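Local coordinates for HD domain-containing protein (Aquifex aeolicus, PDB 2HEK) that binds zinc and guanosine-5'-diphosphate at separate sites and may act as a dGTPase, as assigned to its HD-domain family, at residues Phe5-Pro8 against Leu9-Phe12; Thr50-Glu53 against His54-Val58; Val58-Ile61 against Thr62-Cys66; Ser160-Met163 against Asp164-Arg167; Ile211-Tyr214 against Phe215-Gln219. All blocks are in the same frame, centred on the assembly; numbering follows the deposited sequence.

Interaction 1. Residues Phe5-Pro8 against Leu9-Phe12. With GDP (guanosine-5'-diphosphate), chain H.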
# COMPACT_ATOMS: atom_id res chain seq x y z
N PHE A 5 -6.48 1.52 20.45
CA PHE A 5 -6.20 2.87 19.93
C PHE A 5 -5.91 2.72 18.46
O PHE A 5 -5.05 1.93 18.10
CB PHE A 5 -4.93 3.42 20.56
CG PHE A 5 -5.06 3.73 22.04
CD1 PHE A 5 -5.42 4.99 22.47
CD2 PHE A 5 -4.78 2.75 22.99
CE1 PHE A 5 -5.50 5.29 23.83
CE2 PHE A 5 -4.89 3.02 24.36
CZ PHE A 5 -5.25 4.30 24.78
N SER A 6 -6.56 3.52 17.62
CA SER A 6 -6.23 3.53 16.18
C SER A 6 -4.83 4.02 16.00
O SER A 6 -4.45 5.03 16.62
CB SER A 6 -7.13 4.49 15.36
OG SER A 6 -8.46 4.03 15.34
N ASP A 7 -4.09 3.34 15.14
CA ASP A 7 -2.72 3.77 14.80
C ASP A 7 -2.56 3.42 13.35
O ASP A 7 -2.55 2.22 13.02
CB ASP A 7 -1.67 3.02 15.67
CG ASP A 7 -0.23 3.56 15.46
OD1 ASP A 7 0.06 4.16 14.40
OD2 ASP A 7 0.63 3.35 16.37
N PRO A 8 -2.41 4.43 12.47
CA PRO A 8 -2.32 4.13 11.02
C PRO A 8 -1.11 3.27 10.66
O PRO A 8 -1.11 2.64 9.60
CB PRO A 8 -2.17 5.53 10.38
CG PRO A 8 -1.66 6.42 11.50
CD PRO A 8 -2.32 5.88 12.74
N LEU A 9 -0.10 3.17 11.55
CA LEU A 9 1.03 2.29 11.27
C LEU A 9 0.66 0.82 11.46
O LEU A 9 1.21 -0.04 10.81
CB LEU A 9 2.24 2.63 12.15
CG LEU A 9 3.20 3.68 11.59
CD1 LEU A 9 2.54 5.07 11.36
CD2 LEU A 9 4.30 3.72 12.57
N TYR A 10 -0.26 0.53 12.37
CA TYR A 10 -0.43 -0.87 12.82
C TYR A 10 -1.86 -1.34 12.74
O TYR A 10 -2.12 -2.51 12.96
CB TYR A 10 0.02 -1.01 14.30
CG TYR A 10 1.47 -0.60 14.46
CD1 TYR A 10 1.81 0.43 15.34
CD2 TYR A 10 2.48 -1.21 13.70
CE1 TYR A 10 3.14 0.84 15.47
CE2 TYR A 10 3.82 -0.79 13.82
CZ TYR A 10 4.13 0.21 14.72
OH TYR A 10 5.42 0.61 14.87
N GLY A 11 -2.79 -0.43 12.46
CA GLY A 11 -4.22 -0.75 12.56
C GLY A 11 -4.73 -0.31 13.93
O GLY A 11 -5.26 0.80 14.10
N PHE A 12 -4.56 -1.16 14.93
CA PHE A 12 -4.93 -0.80 16.33
C PHE A 12 -3.81 -1.21 17.26
O PHE A 12 -3.13 -2.19 16.99
CB PHE A 12 -6.23 -1.50 16.74
CG PHE A 12 -7.44 -0.94 16.06
CD1 PHE A 12 -8.15 0.12 16.65
CD2 PHE A 12 -7.85 -1.41 14.82
CE1 PHE A 12 -9.26 0.66 16.03
CE2 PHE A 12 -8.97 -0.85 14.18
CZ PHE A 12 -9.66 0.18 14.79
PB GDP H . -15.17 5.20 26.36
O1B GDP H . -15.90 5.25 25.03
O2B GDP H . -16.09 4.61 27.41
O3B GDP H . -13.95 4.30 26.23
O3A GDP H . -14.73 6.70 26.81
PA GDP H . -13.23 7.29 26.60
O1A GDP H . -12.20 6.44 27.31
O2A GDP H . -13.11 8.73 27.05
O5' GDP H . -13.06 7.20 25.00
C5' GDP H . -11.85 7.57 24.35
C4' GDP H . -11.45 6.43 23.42
O4' GDP H . -10.45 6.94 22.54
C3' GDP H . -10.85 5.24 24.17
O3' GDP H . -11.69 4.08 24.11
C2' GDP H . -9.51 4.99 23.49
O2' GDP H . -9.61 3.88 22.60
C1' GDP H . -9.21 6.25 22.68
N9 GDP H . -8.19 7.15 23.33
C8 GDP H . -7.37 7.98 22.66
N7 GDP H . -6.54 8.67 23.49
C5 GDP H . -6.83 8.28 24.75
C6 GDP H . -6.34 8.59 26.11
O6 GDP H . -5.45 9.42 26.30
N1 GDP H . -6.90 7.95 27.15
C2 GDP H . -7.90 7.05 27.01
N2 GDP H . -8.41 6.45 28.11
N3 GDP H . -8.40 6.71 25.79
C4 GDP H . -7.92 7.27 24.64

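Interaction 2. Residues Thr50-Glu53 against His54-Val58. With ZN (zinc ion), chain D; PO4 (phosphate ion), chain C.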
# COMPACT_ATOMS: atom_id res chain seq x y z
N THR A 50 3.50 12.95 17.32
CA THR A 50 4.08 13.30 18.62
C THR A 50 4.67 12.11 19.35
O THR A 50 4.50 10.95 18.92
CB THR A 50 3.04 13.97 19.54
OG1 THR A 50 2.20 12.96 20.10
CG2 THR A 50 2.15 14.94 18.78
N ARG A 51 5.41 12.40 20.43
CA ARG A 51 6.04 11.35 21.26
C ARG A 51 5.01 10.41 21.91
O ARG A 51 5.31 9.23 22.19
CB ARG A 51 6.96 12.00 22.31
CG ARG A 51 8.17 12.58 21.58
CD ARG A 51 9.43 12.61 22.43
NE ARG A 51 10.53 13.04 21.56
CZ ARG A 51 11.30 12.26 20.81
NH1 ARG A 51 11.16 10.93 20.79
NH2 ARG A 51 12.23 12.82 20.05
N PHE A 52 3.79 10.92 22.06
CA PHE A 52 2.65 10.13 22.61
C PHE A 52 2.36 8.95 21.72
O PHE A 52 2.39 7.79 22.16
CB PHE A 52 1.42 11.03 22.78
CG PHE A 52 0.22 10.35 23.40
CD1 PHE A 52 -0.03 10.45 24.76
CD2 PHE A 52 -0.72 9.68 22.60
CE1 PHE A 52 -1.16 9.86 25.34
CE2 PHE A 52 -1.84 9.05 23.15
CZ PHE A 52 -2.06 9.14 24.57
N GLU A 53 2.10 9.19 20.44
CA GLU A 53 1.81 8.07 19.55
C GLU A 53 3.00 7.16 19.36
O GLU A 53 2.83 5.94 19.24
CB GLU A 53 1.32 8.54 18.18
CG GLU A 53 0.12 9.51 18.22
CD GLU A 53 0.54 10.97 18.23
OE1 GLU A 53 1.06 11.48 17.19
OE2 GLU A 53 0.33 11.61 19.29
N HIS A 54 4.19 7.75 19.24
CA HIS A 54 5.43 6.97 19.16
C HIS A 54 5.55 6.00 20.37
O HIS A 54 5.84 4.81 20.20
CB HIS A 54 6.66 7.90 19.10
CG HIS A 54 7.97 7.18 19.23
ND1 HIS A 54 8.32 6.12 18.41
CD2 HIS A 54 9.02 7.37 20.07
CE1 HIS A 54 9.52 5.68 18.75
NE2 HIS A 54 9.96 6.42 19.76
N SER A 55 5.30 6.49 21.58
CA SER A 55 5.39 5.62 22.79
C SER A 55 4.40 4.46 22.76
O SER A 55 4.77 3.35 23.16
CB SER A 55 5.19 6.45 24.07
OG SER A 55 6.22 7.43 24.18
N LEU A 56 3.18 4.68 22.25
CA LEU A 56 2.19 3.60 22.08
C LEU A 56 2.69 2.60 21.06
O LEU A 56 2.53 1.40 21.21
CB LEU A 56 0.83 4.17 21.59
CG LEU A 56 0.01 5.09 22.52
CD1 LEU A 56 -1.39 5.39 21.98
CD2 LEU A 56 -0.13 4.40 23.85
N GLY A 57 3.32 3.12 20.01
CA GLY A 57 3.91 2.27 18.96
C GLY A 57 5.06 1.44 19.49
O GLY A 57 5.19 0.26 19.18
N VAL A 58 5.92 2.05 20.32
CA VAL A 58 7.03 1.27 20.95
C VAL A 58 6.48 0.13 21.84
O VAL A 58 6.94 -1.03 21.76
CB VAL A 58 7.98 2.19 21.74
CG1 VAL A 58 9.08 1.35 22.42
CG2 VAL A 58 8.64 3.22 20.80
ZN ZN D . 11.68 6.80 21.19
P PO4 C . 13.86 8.28 21.14
O1 PO4 C . 13.55 8.50 22.61
O2 PO4 C . 12.61 8.35 20.29
O3 PO4 C . 14.84 9.35 20.69
O4 PO4 C . 14.56 6.98 20.97
O HOH W 1 10.60 5.57 22.80

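Interaction 3. Residues Val58-Ile61 against Thr62-Cys66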
# COMPACT_ATOMS: atom_id res chain seq x y z
N VAL A 58 5.92 2.05 20.32
CA VAL A 58 7.03 1.27 20.95
C VAL A 58 6.48 0.13 21.84
O VAL A 58 6.94 -1.03 21.76
CB VAL A 58 7.98 2.19 21.74
CG1 VAL A 58 9.08 1.35 22.42
CG2 VAL A 58 8.64 3.22 20.80
N TYR A 59 5.50 0.45 22.68
CA TYR A 59 4.78 -0.56 23.46
C TYR A 59 4.28 -1.70 22.55
O TYR A 59 4.47 -2.85 22.85
CB TYR A 59 3.62 0.09 24.19
CG TYR A 59 2.64 -0.83 24.89
CD1 TYR A 59 1.56 -1.42 24.20
CD2 TYR A 59 2.77 -1.07 26.27
CE1 TYR A 59 0.64 -2.29 24.89
CE2 TYR A 59 1.86 -1.90 26.96
CZ TYR A 59 0.80 -2.50 26.27
OH TYR A 59 -0.07 -3.32 26.97
N HIS A 60 3.64 -1.37 21.43
CA HIS A 60 3.09 -2.38 20.52
C HIS A 60 4.19 -3.22 19.83
O HIS A 60 4.10 -4.47 19.75
CB HIS A 60 2.24 -1.65 19.46
CG HIS A 60 1.77 -2.54 18.36
ND1 HIS A 60 0.74 -3.44 18.52
CD2 HIS A 60 2.20 -2.68 17.08
CE1 HIS A 60 0.55 -4.10 17.39
NE2 HIS A 60 1.42 -3.65 16.50
N ILE A 61 5.24 -2.57 19.34
CA ILE A 61 6.35 -3.32 18.73
C ILE A 61 7.11 -4.18 19.77
O ILE A 61 7.49 -5.32 19.47
CB ILE A 61 7.35 -2.40 17.95
CG1 ILE A 61 6.63 -1.83 16.74
CG2 ILE A 61 8.61 -3.20 17.45
CD1 ILE A 61 6.26 -2.90 15.67
N THR A 62 7.28 -3.65 20.98
CA THR A 62 7.89 -4.43 22.06
C THR A 62 7.08 -5.70 22.32
O THR A 62 7.67 -6.77 22.46
CB THR A 62 8.00 -3.61 23.37
OG1 THR A 62 8.78 -2.43 23.10
CG2 THR A 62 8.70 -4.44 24.46
N GLU A 63 5.75 -5.57 22.38
CA GLU A 63 4.84 -6.74 22.52
C GLU A 63 5.11 -7.79 21.46
O GLU A 63 5.28 -9.00 21.77
CB GLU A 63 3.37 -6.30 22.44
CG GLU A 63 2.31 -7.39 22.80
CD GLU A 63 0.95 -6.75 23.05
OE1 GLU A 63 0.42 -6.09 22.12
OE2 GLU A 63 0.43 -6.86 24.20
N ARG A 64 5.17 -7.34 20.21
CA ARG A 64 5.39 -8.21 19.07
C ARG A 64 6.72 -8.94 19.18
O ARG A 64 6.79 -10.17 18.98
CB ARG A 64 5.33 -7.39 17.76
CG ARG A 64 3.93 -6.94 17.36
CD ARG A 64 3.15 -8.10 16.72
NE ARG A 64 1.89 -7.65 16.10
CZ ARG A 64 0.70 -7.62 16.71
NH1 ARG A 64 0.58 -8.01 17.97
NH2 ARG A 64 -0.38 -7.19 16.05
N ILE A 65 7.78 -8.21 19.50
CA ILE A 65 9.12 -8.83 19.58
C ILE A 65 9.17 -9.84 20.74
O ILE A 65 9.73 -10.92 20.59
CB ILE A 65 10.24 -7.78 19.78
CG1 ILE A 65 10.42 -6.88 18.52
CG2 ILE A 65 11.57 -8.47 20.15
CD1 ILE A 65 11.24 -5.59 18.79
N CYS A 66 8.58 -9.50 21.89
CA CYS A 66 8.48 -10.46 23.03
C CYS A 66 7.71 -11.73 22.63
O CYS A 66 8.10 -12.85 23.00
CB CYS A 66 7.81 -9.80 24.24
SG CYS A 66 8.90 -8.60 25.00
O HOH W 2 -0.29 -3.79 21.26

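Interaction 4. Residues Ser160-Met163 against Asp164-Arg167. With ZN (zinc ion), chain D.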
# COMPACT_ATOMS: atom_id res chain seq x y z
N SER A 160 12.76 -1.97 19.44
CA SER A 160 11.39 -1.51 19.19
C SER A 160 11.30 0.01 19.06
O SER A 160 10.45 0.54 18.32
CB SER A 160 10.49 -1.99 20.33
OG SER A 160 10.95 -1.48 21.58
N ASP A 161 12.15 0.72 19.78
CA ASP A 161 12.18 2.20 19.67
C ASP A 161 12.47 2.65 18.22
O ASP A 161 11.66 3.36 17.62
CB ASP A 161 13.21 2.77 20.65
CG ASP A 161 13.20 4.27 20.70
OD1 ASP A 161 12.17 4.91 20.44
OD2 ASP A 161 14.25 4.83 21.03
N ARG A 162 13.59 2.19 17.66
CA ARG A 162 13.96 2.48 16.29
C ARG A 162 12.97 1.94 15.28
O ARG A 162 12.66 2.63 14.33
CB ARG A 162 15.30 1.86 15.93
CG ARG A 162 16.47 2.65 16.39
CD ARG A 162 17.78 2.06 15.83
NE ARG A 162 18.90 2.96 16.13
CZ ARG A 162 19.71 2.83 17.17
NH1 ARG A 162 19.56 1.82 18.02
NH2 ARG A 162 20.70 3.71 17.35
N MET A 163 12.51 0.72 15.46
CA MET A 163 11.57 0.16 14.53
C MET A 163 10.33 1.05 14.44
O MET A 163 9.81 1.28 13.35
CB MET A 163 11.20 -1.26 14.95
CG MET A 163 12.18 -2.33 14.49
SD MET A 163 11.41 -3.97 14.43
CE MET A 163 12.87 -5.01 14.53
N ASP A 164 9.88 1.57 15.57
CA ASP A 164 8.70 2.41 15.48
C ASP A 164 9.02 3.76 14.88
O ASP A 164 8.31 4.22 13.98
CB ASP A 164 7.98 2.65 16.80
CG ASP A 164 6.71 3.47 16.59
OD1 ASP A 164 6.73 4.70 16.84
OD2 ASP A 164 5.69 2.88 16.19
N TYR A 165 10.07 4.47 15.36
CA TYR A 165 10.23 5.82 14.82
C TYR A 165 10.64 5.83 13.35
O TYR A 165 10.23 6.74 12.63
CB TYR A 165 11.08 6.72 15.73
CG TYR A 165 12.57 6.52 15.83
CD1 TYR A 165 13.38 6.55 14.71
CD2 TYR A 165 13.14 6.26 17.08
CE1 TYR A 165 14.76 6.34 14.85
CE2 TYR A 165 14.52 6.04 17.23
CZ TYR A 165 15.33 6.08 16.10
OH TYR A 165 16.68 5.87 16.22
N LEU A 166 11.43 4.86 12.89
CA LEU A 166 11.82 4.88 11.47
C LEU A 166 10.58 4.79 10.60
O LEU A 166 10.41 5.56 9.66
CB LEU A 166 12.80 3.76 11.10
CG LEU A 166 14.22 3.91 11.66
CD1 LEU A 166 14.98 2.58 11.38
CD2 LEU A 166 14.94 5.16 11.04
N ARG A 167 9.71 3.83 10.93
CA ARG A 167 8.42 3.65 10.20
C ARG A 167 7.47 4.83 10.35
O ARG A 167 6.83 5.28 9.38
CB ARG A 167 7.75 2.31 10.60
CG ARG A 167 6.35 1.99 9.94
CD ARG A 167 5.71 0.48 10.25
NE ARG A 167 4.61 0.28 9.32
CZ ARG A 167 4.05 -0.88 9.11
NH1 ARG A 167 4.51 -1.96 9.75
NH2 ARG A 167 3.06 -0.99 8.25
ZN ZN D . 11.68 6.80 21.19
O HOH W 3 18.31 5.16 14.10
O HOH W 1 10.60 5.57 22.80

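Interaction 5. Residues Ile211-Tyr214 against Phe215-Gln219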
# COMPACT_ATOMS: atom_id res chain seq x y z
N ILE A 211 19.07 -0.30 5.04
CA ILE A 211 18.88 0.62 3.90
C ILE A 211 17.76 1.62 4.20
O ILE A 211 17.88 2.84 3.91
CB ILE A 211 18.49 -0.11 2.60
CG1 ILE A 211 19.59 -1.07 2.14
CG2 ILE A 211 18.20 0.92 1.51
CD1 ILE A 211 20.95 -0.46 1.97
N SER A 212 16.68 1.12 4.78
CA SER A 212 15.58 2.03 5.15
C SER A 212 16.08 3.08 6.15
O SER A 212 15.75 4.28 6.05
CB SER A 212 14.37 1.24 5.64
OG SER A 212 14.46 0.95 7.04
N ARG A 213 16.92 2.67 7.09
CA ARG A 213 17.52 3.63 8.02
C ARG A 213 18.42 4.65 7.30
O ARG A 213 18.37 5.87 7.58
CB ARG A 213 18.29 2.87 9.11
CG ARG A 213 18.88 3.70 10.18
CD ARG A 213 19.65 2.79 11.20
NE ARG A 213 20.18 3.59 12.32
CZ ARG A 213 21.42 4.08 12.38
NH1 ARG A 213 22.30 3.85 11.39
NH2 ARG A 213 21.80 4.80 13.43
N TYR A 214 19.23 4.18 6.36
CA TYR A 214 20.05 5.11 5.54
C TYR A 214 19.16 6.17 4.88
O TYR A 214 19.47 7.36 4.90
CB TYR A 214 20.81 4.35 4.43
CG TYR A 214 21.38 5.23 3.35
CD1 TYR A 214 22.66 5.80 3.48
CD2 TYR A 214 20.65 5.47 2.17
CE1 TYR A 214 23.21 6.61 2.43
CE2 TYR A 214 21.17 6.26 1.15
CZ TYR A 214 22.43 6.83 1.27
OH TYR A 214 22.90 7.61 0.21
N PHE A 215 18.07 5.74 4.25
CA PHE A 215 17.17 6.72 3.61
C PHE A 215 16.61 7.77 4.57
O PHE A 215 16.56 8.95 4.24
CB PHE A 215 16.05 6.04 2.86
CG PHE A 215 16.47 5.49 1.52
CD1 PHE A 215 16.36 4.14 1.23
CD2 PHE A 215 16.96 6.36 0.54
CE1 PHE A 215 16.72 3.63 -0.06
CE2 PHE A 215 17.35 5.88 -0.73
CZ PHE A 215 17.23 4.49 -1.01
N MET A 216 16.18 7.35 5.76
CA MET A 216 15.66 8.33 6.71
C MET A 216 16.72 9.37 7.09
O MET A 216 16.40 10.55 7.22
CB MET A 216 15.08 7.66 7.95
CG MET A 216 13.80 6.85 7.66
SD MET A 216 12.50 7.87 6.82
CE MET A 216 12.21 9.16 8.01
N TYR A 217 17.97 8.93 7.27
CA TYR A 217 19.06 9.87 7.57
C TYR A 217 19.35 10.85 6.46
O TYR A 217 19.41 12.07 6.69
CB TYR A 217 20.36 9.14 8.01
CG TYR A 217 20.28 8.86 9.47
CD1 TYR A 217 19.67 7.70 9.94
CD2 TYR A 217 20.70 9.81 10.39
CE1 TYR A 217 19.50 7.48 11.29
CE2 TYR A 217 20.56 9.60 11.76
CZ TYR A 217 19.96 8.43 12.20
OH TYR A 217 19.82 8.18 13.55
N VAL A 218 19.49 10.34 5.23
CA VAL A 218 19.84 11.25 4.14
C VAL A 218 18.67 12.16 3.75
O VAL A 218 18.88 13.35 3.43
CB VAL A 218 20.45 10.55 2.90
CG1 VAL A 218 21.78 9.93 3.30
CG2 VAL A 218 19.51 9.52 2.26
N GLN A 219 17.46 11.63 3.81
CA GLN A 219 16.31 12.41 3.31
C GLN A 219 15.79 13.38 4.38
O GLN A 219 15.41 14.52 4.06
CB GLN A 219 15.21 11.47 2.76
CG GLN A 219 13.89 12.14 2.30
CD GLN A 219 13.95 12.69 0.86
OE1 GLN A 219 15.04 12.82 0.28
NE2 GLN A 219 12.78 13.02 0.28
O HOH W 3 18.31 5.16 14.10

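Interaction 1. Residues Phe5-Pro8 against Leu9-Phe12
Asp7 meets Leu9 and Tyr10 with both its carboxylate and its backbone carbonyl. The carboxylate takes the amide of Leu9, N to OD1 at 3.0 Å, the donor standing above the carboxylate plane, while OD2 lies at the edge of the Tyr10 ring, 3.3 Å from CD1, with the two planes 72° apart. CG is anti to the backbone N (chi1 -173°), which lays the acid beside Tyr10, both pointing the same way. Leu9 CB sits over one face of that ring. Asp7 O accepts from Tyr10 N at 2.9 Å and from Gly11 N at 2.7 Å; two residues thus face one, a classic beta bulge in the hairpin of strands 2-7 and 11-16. Asp7 N returns a nearly straight bond to Gly11 O, 3.0 Å. Replacing Asp7 by alanine would probably leave the Leu9 amide without this acceptor and Arg168, its salt-bridge partner, with one carboxylate fewer. Phe12 and Ser6 form an antiparallel non-hydrogen-bonded pair on one face, Ser6 OG 3.5 Å from Phe12 CE1, and Phe12 CA makes a CA-H...O contact with Phe5 O. The Phe5 ring reaches guanosine-5'-diphosphate, its CE1 3.2 Å from C4 of the base.

Interaction 2. Residues Thr50-Glu53 against His54-Val58
Arg51 O is gripped twice by Ser55: the amide N and the hydroxyl OG each donate to it at 2.8 Å, arriving from opposite faces of the carbonyl plane. OG can turn back on the preceding turn because it stands beside its own backbone N, anti to the carbonyl carbon (chi1 -62°). The other carbonyls of this turn have amide donors: His54 N reaches Thr50 O, Leu56 N reaches Phe52 O, and Gly57 N reaches Glu53 O. Thr50 and Glu53 form a capping box at the start of helix 51-69. Thr50 N donates to Glu53 OE1 at 2.9 Å, and Phe52 N gives a weak bond to Thr50 OG1; the bend of the Glu53 chain at chi2 (92°) folds its carboxylate back over the cap. His54 is consistent with the first histidine of the H...HD...D signature of HD domains. Its NE2 binds zinc at 2.3 Å, and its ND1 is taken by Asp164, which fixes the ring's rotation; Val58 CG2 lies against one face. A phosphate ion, probably from the crystallisation liquor, also binds the metal through O2, which accepts from Arg51 NH1 at 3.0 Å, at the edge of the guanidinium. Arg51 NH1 also salt-bridges Asp85, a residue of the same zinc site. Phe52 CE2 packs on Leu56 CD1, 3.9 Å away, and the Phe52 ring touches guanosine-5'-diphosphate and makes a cation-pi contact with Arg32.

Interaction 3. Residues Val58-Ile61 against Thr62-Cys66
A mostly buried local contact between successive turns joins Val58-Ile61 to Thr62-Cys66 in helix 51-69. Thr62 OG1 bends back onto Val58 O at 2.7 Å, coming from above the carbonyl plane, while Thr62 N reaches the same oxygen at 2.8 Å. The hydroxyl is placed there by its chi1 of -58°, beside the backbone N, and it also bonds Ser160 of helix 160-173. A valine in place of Thr62 would probably leave Val58 O with the amide alone of these two donors and Ser160 OG without its partner here. On another side of the helix, Arg64 bends at chi2 (-78°) to bring its guanidinium face over His60 CE1, with Arg64 NH2 3.5 Å from His60 CE1 and the planes 64° apart. Water 2 lies in the plane of the His60 ring at its edge, 2.9 Å from ND1, and donates to Glu63 OE1 at 2.6 Å. The other carboxylate oxygen, OE2, forms a salt bridge with Lys78. Ile61 CG2 and Ile65 CD1 meet at 3.8 Å, and both side chains touch Ser160. This is i to i+4 packing along one of the alpha helices of the HD domain.

Interaction 4. Residues Ser160-Met163 against Asp164-Arg167
Asp161 and Tyr165 meet one turn apart on helix 160-173, which carries the final aspartate of the HD metal site. Asp161 OD1 binds zinc at 2.1 Å and lies 3.7 Å from Tyr165 CD2, the carboxylate and ring planes almost perpendicular at 87°. His54 NE2, a phosphate oxygen and water 1 bind the metal too, and Asp85 belongs to the site. Asp161 CG is anti to the backbone N (chi1 -174°), which carries the acid out from the helix to the zinc.

Behind this first shell, Tyr165 N donates to Asp161 O at 3.0 Å, tying the metal ligand's backbone to the next turn. Tyr165 itself takes the crowded position between backbone N and carbonyl carbon (chi1 72°), which folds its ring back over the preceding turn. There Arg162 CA makes a CH-pi contact over one face, 3.8 Å from the ring centroid, and the two side chains run side by side, pointing the same way, with Arg162 CG 3.2 Å from Tyr165 OH. Further from the metal, Asp164, whose N is held by Ser160 O, acts as a second-shell residue of the zinc site through its bond to His54; its OD2 is shared by a salt bridge to Arg168 and a hydrogen bond to Tyr10 OH. Leu166 faces helix 203-221, where it packs on Phe209, Met216 and Tyr221. At the outer end of the pair, where Arg162 NH1 is tied to the backbone of Gly156, water 3 accepts from Arg162 NE at 3.1 Å and lies 2.8 Å from Tyr165 OH.

Interaction 5. Residues Ile211-Tyr214 against Phe215-Gln219
Tyr214 presents one ring face to Val218 CG1, a CH-pi contact with the methyl 4.0 Å from the ring centroid, and turns an edge to the face of Phe215. That pair is T-shaped, the centroids 5.6 Å apart and the planes at 69°, with Tyr214 CD2 over the Phe215 ring toward its rim. Ile211 CG2 lies 3.5 Å from Phe215 CE1, the two side chains running alongside each other. The Tyr217 ring has Arg213 O in its plane at one edge and water 3 at the edge too, while its CE1 stands over one face of the Arg213 guanidinium. The Arg213 chain is extended, CG anti to the backbone N (chi1 -177°), and carries NE to water 3, which accepts at 3.0 Å; Tyr217 OH holds the same water only weakly, at 3.4 Å. This is plain packing, mostly i to i+4, on helix 203-221 of the HD associated region. Tyr214 OH bonds Glu207 of the fourth subunit, and Arg213 NH1 bonds the backbone of Glu319. The helix lies between helix 160-173, where Met216 packs on Asp169 and Ala170, and strand 349-356, where Tyr214, Tyr217 and Val218 lie on Ile349.

In the fold
Along the chain the contacts follow in order from 1 to 5. Interactions 2 and 3 are consecutive parts of helix 51-69, sharing Val58, with centres about 12 Å apart. Interaction 4, on helix 160-173, lies about 10 Å, centre to centre, from interaction 2 and about 11 Å from interaction 3, and with interaction 2 brings ligands from two helices to one zinc. The hairpin of interaction 1 packs against both helices, linking a guanosine-5'-diphosphate pocket shared with interaction 2 to the second shell of the metal. Interaction 5, on helix 203-221 in the HD associated region, touches interaction 4 alone, through Leu166 and water 3, and stays about 11 Å or more, nearest atoms, from the others.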